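Local coordinates for protein NDP-N-acetyl-D-galactosaminuronic acid dehydrogenase (Methanosarcina mazei Go1, PDB 3G79) that probably oxidises UDP-N-acetyl-D-mannosamine to the corresponding uronate, using two molecules of NAD+ per sugar, at residues Met26-Asp39 against Leu77-Phe90. Numbering follows the deposited sequence.
Sequences MGYVGIPAAVLFAD and LEELIGKVVKAGKF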
loop_
_atom_site.group_PDB
_atom_site.type_symbol
_atom_site.label_atom_id
_atom_site.label_comp_id
_atom_site.label_asym_id
_atom_site.label_seq_id
_atom_site.Cartn_x
_atom_site.Cartn_y
_atom_site.Cartn_z
ATOM N N MET A 26 -21.944 3.518 29.667
ATOM C CA MET A 26 -21.904 4.963 29.780
ATOM C C MET A 26 -20.453 5.515 29.871
ATOM O O MET A 26 -20.053 6.126 30.861
ATOM C CB MET A 26 -22.845 5.451 30.882
ATOM C CG MET A 26 -24.340 5.234 30.559
ATOM S SD MET A 26 -24.971 5.926 28.980
ATOM C CE MET A 26 -25.911 7.203 29.588
ATOM N N GLY A 27 -19.684 5.297 28.795
ATOM C CA GLY A 27 -18.266 5.682 28.735
ATOM C C GLY A 27 -17.947 6.734 27.682
ATOM O O GLY A 27 -18.848 7.424 27.181
ATOM N N TYR A 28 -16.669 6.865 27.320
ATOM C CA TYR A 28 -16.321 7.928 26.387
ATOM C C TYR A 28 -17.100 7.850 25.062
ATOM O O TYR A 28 -17.493 8.893 24.553
ATOM C CB TYR A 28 -14.796 8.212 26.260
ATOM C CG TYR A 28 -13.909 7.123 25.677
ATOM C CD1 TYR A 28 -13.261 6.190 26.502
ATOM C CD2 TYR A 28 -13.665 7.060 24.309
ATOM C CE1 TYR A 28 -12.431 5.175 25.963
ATOM C CE2 TYR A 28 -12.829 6.057 23.753
ATOM C CZ TYR A 28 -12.229 5.120 24.591
ATOM O OH TYR A 28 -11.419 4.150 24.040
ATOM N N VAL A 29 -17.404 6.637 24.575
ATOM C CA VAL A 29 -18.154 6.406 23.318
ATOM C C VAL A 29 -19.666 6.177 23.452
ATOM O O VAL A 29 -20.446 6.570 22.581
ATOM C CB VAL A 29 -17.581 5.205 22.504
ATOM C CG1 VAL A 29 -16.296 5.584 21.815
ATOM C CG2 VAL A 29 -17.360 4.001 23.378
ATOM N N GLY A 30 -20.093 5.529 24.531
ATOM C CA GLY A 30 -21.495 5.186 24.652
ATOM C C GLY A 30 -22.335 6.401 25.006
ATOM O O GLY A 30 -23.531 6.458 24.667
ATOM N N ILE A 31 -21.745 7.379 25.693
ATOM C CA ILE A 31 -22.523 8.587 26.018
ATOM C C ILE A 31 -22.843 9.422 24.738
ATOM O O ILE A 31 -24.007 9.762 24.503
ATOM C CB ILE A 31 -21.878 9.441 27.111
ATOM C CG1 ILE A 31 -21.519 8.556 28.317
ATOM C CG2 ILE A 31 -22.811 10.617 27.455
ATOM C CD1 ILE A 31 -21.377 9.251 29.701
ATOM N N PRO A 32 -21.823 9.729 23.895
ATOM C CA PRO A 32 -22.135 10.480 22.652
ATOM C C PRO A 32 -23.126 9.714 21.798
ATOM O O PRO A 32 -24.162 10.265 21.408
ATOM C CB PRO A 32 -20.763 10.591 21.948
ATOM C CG PRO A 32 -19.766 10.550 23.069
ATOM C CD PRO A 32 -20.371 9.483 24.009
ATOM N N ALA A 33 -22.818 8.438 21.564
ATOM C CA ALA A 33 -23.684 7.531 20.817
ATOM C C ALA A 33 -25.103 7.620 21.280
ATOM O O ALA A 33 -25.965 7.951 20.486
ATOM C CB ALA A 33 -23.181 6.095 20.893
ATOM N N ALA A 34 -25.353 7.353 22.564
ATOM C CA ALA A 34 -26.713 7.286 23.093
ATOM C C ALA A 34 -27.356 8.612 22.864
ATOM O O ALA A 34 -28.546 8.725 22.595
ATOM C CB ALA A 34 -26.704 7.011 24.566
ATOM N N VAL A 35 -26.542 9.637 22.930
ATOM C CA VAL A 35 -27.092 10.965 23.041
ATOM C C VAL A 35 -27.315 11.536 21.638
ATOM O O VAL A 35 -28.208 12.366 21.427
ATOM C CB VAL A 35 -26.195 11.760 24.015
ATOM C CG1 VAL A 35 -25.912 13.126 23.557
ATOM C CG2 VAL A 35 -26.760 11.675 25.451
ATOM N N LEU A 36 -26.557 11.010 20.669
ATOM C CA LEU A 36 -26.782 11.309 19.274
ATOM C C LEU A 36 -28.087 10.651 18.795
ATOM O O LEU A 36 -28.911 11.305 18.129
ATOM C CB LEU A 36 -25.590 10.818 18.449
ATOM C CG LEU A 36 -24.501 11.736 17.885
ATOM C CD1 LEU A 36 -24.624 13.167 18.310
ATOM C CD2 LEU A 36 -23.137 11.201 18.245
ATOM N N PHE A 37 -28.286 9.379 19.159
ATOM C CA PHE A 37 -29.538 8.683 18.869
ATOM C C PHE A 37 -30.723 9.485 19.413
ATOM O O PHE A 37 -31.707 9.675 18.711
ATOM C CB PHE A 37 -29.590 7.311 19.546
ATOM C CG PHE A 37 -28.717 6.250 18.923
ATOM C CD1 PHE A 37 -28.643 6.089 17.534
ATOM C CD2 PHE A 37 -28.024 5.348 19.754
ATOM C CE1 PHE A 37 -27.840 5.071 16.980
ATOM C CE2 PHE A 37 -27.238 4.326 19.220
ATOM C CZ PHE A 37 -27.126 4.196 17.824
ATOM N N ALA A 38 -30.627 9.963 20.658
ATOM C CA ALA A 38 -31.769 10.610 21.283
ATOM C C ALA A 38 -32.096 11.976 20.621
ATOM O O ALA A 38 -33.246 12.410 20.598
ATOM C CB ALA A 38 -31.582 10.722 22.832
ATOM N N ASP A 39 -31.085 12.622 20.041
ATOM C CA ASP A 39 -31.295 13.898 19.338
ATOM C C ASP A 39 -31.904 13.703 17.943
ATOM O O ASP A 39 -32.427 14.633 17.371
ATOM C CB ASP A 39 -29.972 14.692 19.216
ATOM C CG ASP A 39 -30.200 16.123 18.750
ATOM O OD1 ASP A 39 -29.471 16.576 17.816
ATOM O OD2 ASP A 39 -31.137 16.781 19.301
ATOM N N LEU A 77 -20.779 18.121 23.735
ATOM C CA LEU A 77 -21.232 16.924 24.440
ATOM C C LEU A 77 -22.190 17.282 25.558
ATOM O O LEU A 77 -23.353 16.901 25.504
ATOM C CB LEU A 77 -20.088 16.030 24.933
ATOM C CG LEU A 77 -20.590 14.713 25.576
ATOM C CD1 LEU A 77 -21.724 14.033 24.780
ATOM C CD2 LEU A 77 -19.476 13.715 25.821
ATOM N N GLU A 78 -21.729 18.052 26.531
ATOM C CA GLU A 78 -22.586 18.493 27.634
ATOM C C GLU A 78 -23.858 19.231 27.163
ATOM O O GLU A 78 -24.915 19.145 27.806
ATOM C CB GLU A 78 -21.783 19.345 28.621
ATOM C CG GLU A 78 -22.559 19.699 29.880
ATOM C CD GLU A 78 -21.763 19.496 31.178
ATOM O OE1 GLU A 78 -20.660 18.875 31.155
ATOM O OE2 GLU A 78 -22.267 19.951 32.221
ATOM N N GLU A 79 -23.758 19.949 26.040
ATOM C CA GLU A 79 -24.914 20.698 25.514
ATOM C C GLU A 79 -25.904 19.740 24.829
ATOM O O GLU A 79 -27.116 19.903 24.935
ATOM C CB GLU A 79 -24.475 21.823 24.563
ATOM C CG GLU A 79 -23.619 22.930 25.230
ATOM C CD GLU A 79 -22.094 22.625 25.270
ATOM O OE1 GLU A 79 -21.315 23.595 25.442
ATOM O OE2 GLU A 79 -21.675 21.440 25.140
ATOM N N LEU A 80 -25.360 18.736 24.150
ATOM C CA LEU A 80 -26.158 17.687 23.561
ATOM C C LEU A 80 -26.970 16.934 24.646
ATOM O O LEU A 80 -28.183 16.812 24.519
ATOM C CB LEU A 80 -25.270 16.749 22.742
ATOM C CG LEU A 80 -25.995 15.711 21.878
ATOM C CD1 LEU A 80 -27.154 16.319 21.099
ATOM C CD2 LEU A 80 -25.020 14.972 20.952
ATOM N N ILE A 81 -26.296 16.480 25.709
ATOM C CA ILE A 81 -26.943 15.841 26.861
ATOM C C ILE A 81 -28.025 16.757 27.420
ATOM O O ILE A 81 -29.166 16.335 27.646
ATOM C CB ILE A 81 -25.934 15.551 27.969
ATOM C CG1 ILE A 81 -24.784 14.636 27.458
ATOM C CG2 ILE A 81 -26.658 14.963 29.175
ATOM C CD1 ILE A 81 -23.490 14.760 28.219
ATOM N N GLY A 82 -27.692 18.029 27.592
ATOM C CA GLY A 82 -28.649 18.982 28.171
ATOM C C GLY A 82 -29.930 19.071 27.364
ATOM O O GLY A 82 -31.031 19.099 27.923
ATOM N N LYS A 83 -29.762 19.051 26.045
ATOM C CA LYS A 83 -30.821 19.308 25.084
ATOM C C LYS A 83 -31.754 18.117 25.080
ATOM O O LYS A 83 -32.972 18.257 25.252
ATOM C CB LYS A 83 -30.188 19.521 23.684
ATOM C CG LYS A 83 -31.133 19.514 22.481
ATOM C CD LYS A 83 -30.290 19.662 21.188
ATOM C CE LYS A 83 -31.134 20.105 19.955
ATOM N NZ LYS A 83 -32.093 19.091 19.336
ATOM N N VAL A 84 -31.142 16.950 24.919
ATOM C CA VAL A 84 -31.802 15.664 24.856
ATOM C C VAL A 84 -32.525 15.316 26.190
ATOM O O VAL A 84 -33.687 14.848 26.202
ATOM C CB VAL A 84 -30.699 14.645 24.394
ATOM C CG1 VAL A 84 -30.425 13.564 25.394
ATOM C CG2 VAL A 84 -30.956 14.115 22.987
ATOM N N VAL A 85 -31.853 15.589 27.314
ATOM C CA VAL A 85 -32.448 15.392 28.630
ATOM C C VAL A 85 -33.627 16.363 28.796
ATOM O O VAL A 85 -34.731 15.965 29.207
ATOM C CB VAL A 85 -31.390 15.520 29.753
ATOM C CG1 VAL A 85 -32.029 15.580 31.140
ATOM C CG2 VAL A 85 -30.401 14.369 29.667
ATOM N N LYS A 86 -33.422 17.620 28.413
ATOM C CA LYS A 86 -34.486 18.629 28.568
ATOM C C LYS A 86 -35.733 18.259 27.740
ATOM O O LYS A 86 -36.866 18.543 28.154
ATOM C CB LYS A 86 -33.961 20.027 28.202
ATOM C CG LYS A 86 -35.014 21.099 27.956
ATOM C CD LYS A 86 -34.373 22.295 27.250
ATOM C CE LYS A 86 -35.326 23.509 27.150
ATOM N NZ LYS A 86 -35.799 24.060 28.471
ATOM N N ALA A 87 -35.509 17.638 26.577
ATOM C CA ALA A 87 -36.582 17.238 25.676
ATOM C C ALA A 87 -37.176 15.883 26.072
ATOM O O ALA A 87 -38.032 15.322 25.365
ATOM C CB ALA A 87 -36.067 17.181 24.237
ATOM N N GLY A 88 -36.720 15.356 27.202
ATOM C CA GLY A 88 -37.134 14.043 27.667
ATOM C C GLY A 88 -36.918 12.887 26.709
ATOM O O GLY A 88 -37.718 11.957 26.716
ATOM N N LYS A 89 -35.852 12.938 25.903
ATOM C CA LYS A 89 -35.541 11.851 24.953
ATOM C C LYS A 89 -34.396 10.916 25.424
ATOM O O LYS A 89 -34.010 9.940 24.732
ATOM C CB LYS A 89 -35.193 12.423 23.567
ATOM C CG LYS A 89 -36.374 13.066 22.867
ATOM C CD LYS A 89 -35.999 13.512 21.513
ATOM C CE LYS A 89 -36.211 12.403 20.514
ATOM N NZ LYS A 89 -35.621 12.784 19.193
ATOM N N PHE A 90 -33.832 11.241 26.574
ATOM C CA PHE A 90 -32.754 10.451 27.108
ATOM C C PHE A 90 -32.831 10.375 28.628
ATOM O O PHE A 90 -33.189 11.342 29.292
ATOM C CB PHE A 90 -31.415 11.012 26.662
ATOM C CG PHE A 90 -30.244 10.346 27.307
ATOM C CD1 PHE A 90 -29.836 9.073 26.916
ATOM C CD2 PHE A 90 -29.550 10.972 28.335
ATOM C CE1 PHE A 90 -28.769 8.453 27.512
ATOM C CE2 PHE A 90 -28.446 10.332 28.929
ATOM C CZ PHE A 90 -28.077 9.076 28.508
HETATM O O HOH W 1 -35.398 15.663 18.710
#
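In the Rossmann-type NAD-binding domain, Val35 of helix 30-39 packs against Leu80, Ile81 and Val84 of helix 77-86, the helix that leads into outermost strand 90-93. Helix 30-39 follows a glycine-rich turn, with Gly27 and Gly30 in a pattern consistent with the dinucleotide-binding GxGxxG motif. The two helix axes pass 9.3 Å apart at 46°, and the seam between them is apolar apart from one end. Val35 splits its two methyls: CG1 lies toward Leu80, modelled too close for its details to be trusted, while CG2 sits over the centre of the Phe90 ring in a CH-pi contact, 4.0 Å from the centroid and 6° off the ring normal. Phe90 gets its ring under that methyl because its CG stands anti to the backbone N (chi1 173°). Ala34 CB approaches the same ring obliquely, 3.9 Å from Phe90 CE1, and Val46 of strand 45-49 touches both residues. Farther along, the small Ala38 side chain packs its CB 3.5 Å from Val84 CG2, and the backbones come close here, Ala38 CA 5.4 Å from Lys89 CA. Past the Schellman motif at Gly88, the chain turns back so that Lys89 reaches the C-terminal end of helix 30-39. Its NZ bonds to Ala40 O, more weakly to Ala38 O, and donates a hydrogen bond to a water. Lysine charge there would probably be favoured by the carbonyl-rich helix end. On the solvent side, Asp39 crosses Lys83 at about a right angle in a salt bridge, Lys83 NZ donating to the syn lone pair of Asp39 OD2, 2.5 Å as modelled. Replacing Asp39 with an alanine would probably leave the Lys83 ammonium without its carboxylate mate and free to swing into solvent. Beneath the carboxylate, Asp39 CB rests on Leu80 CD1 at 3.8 Å.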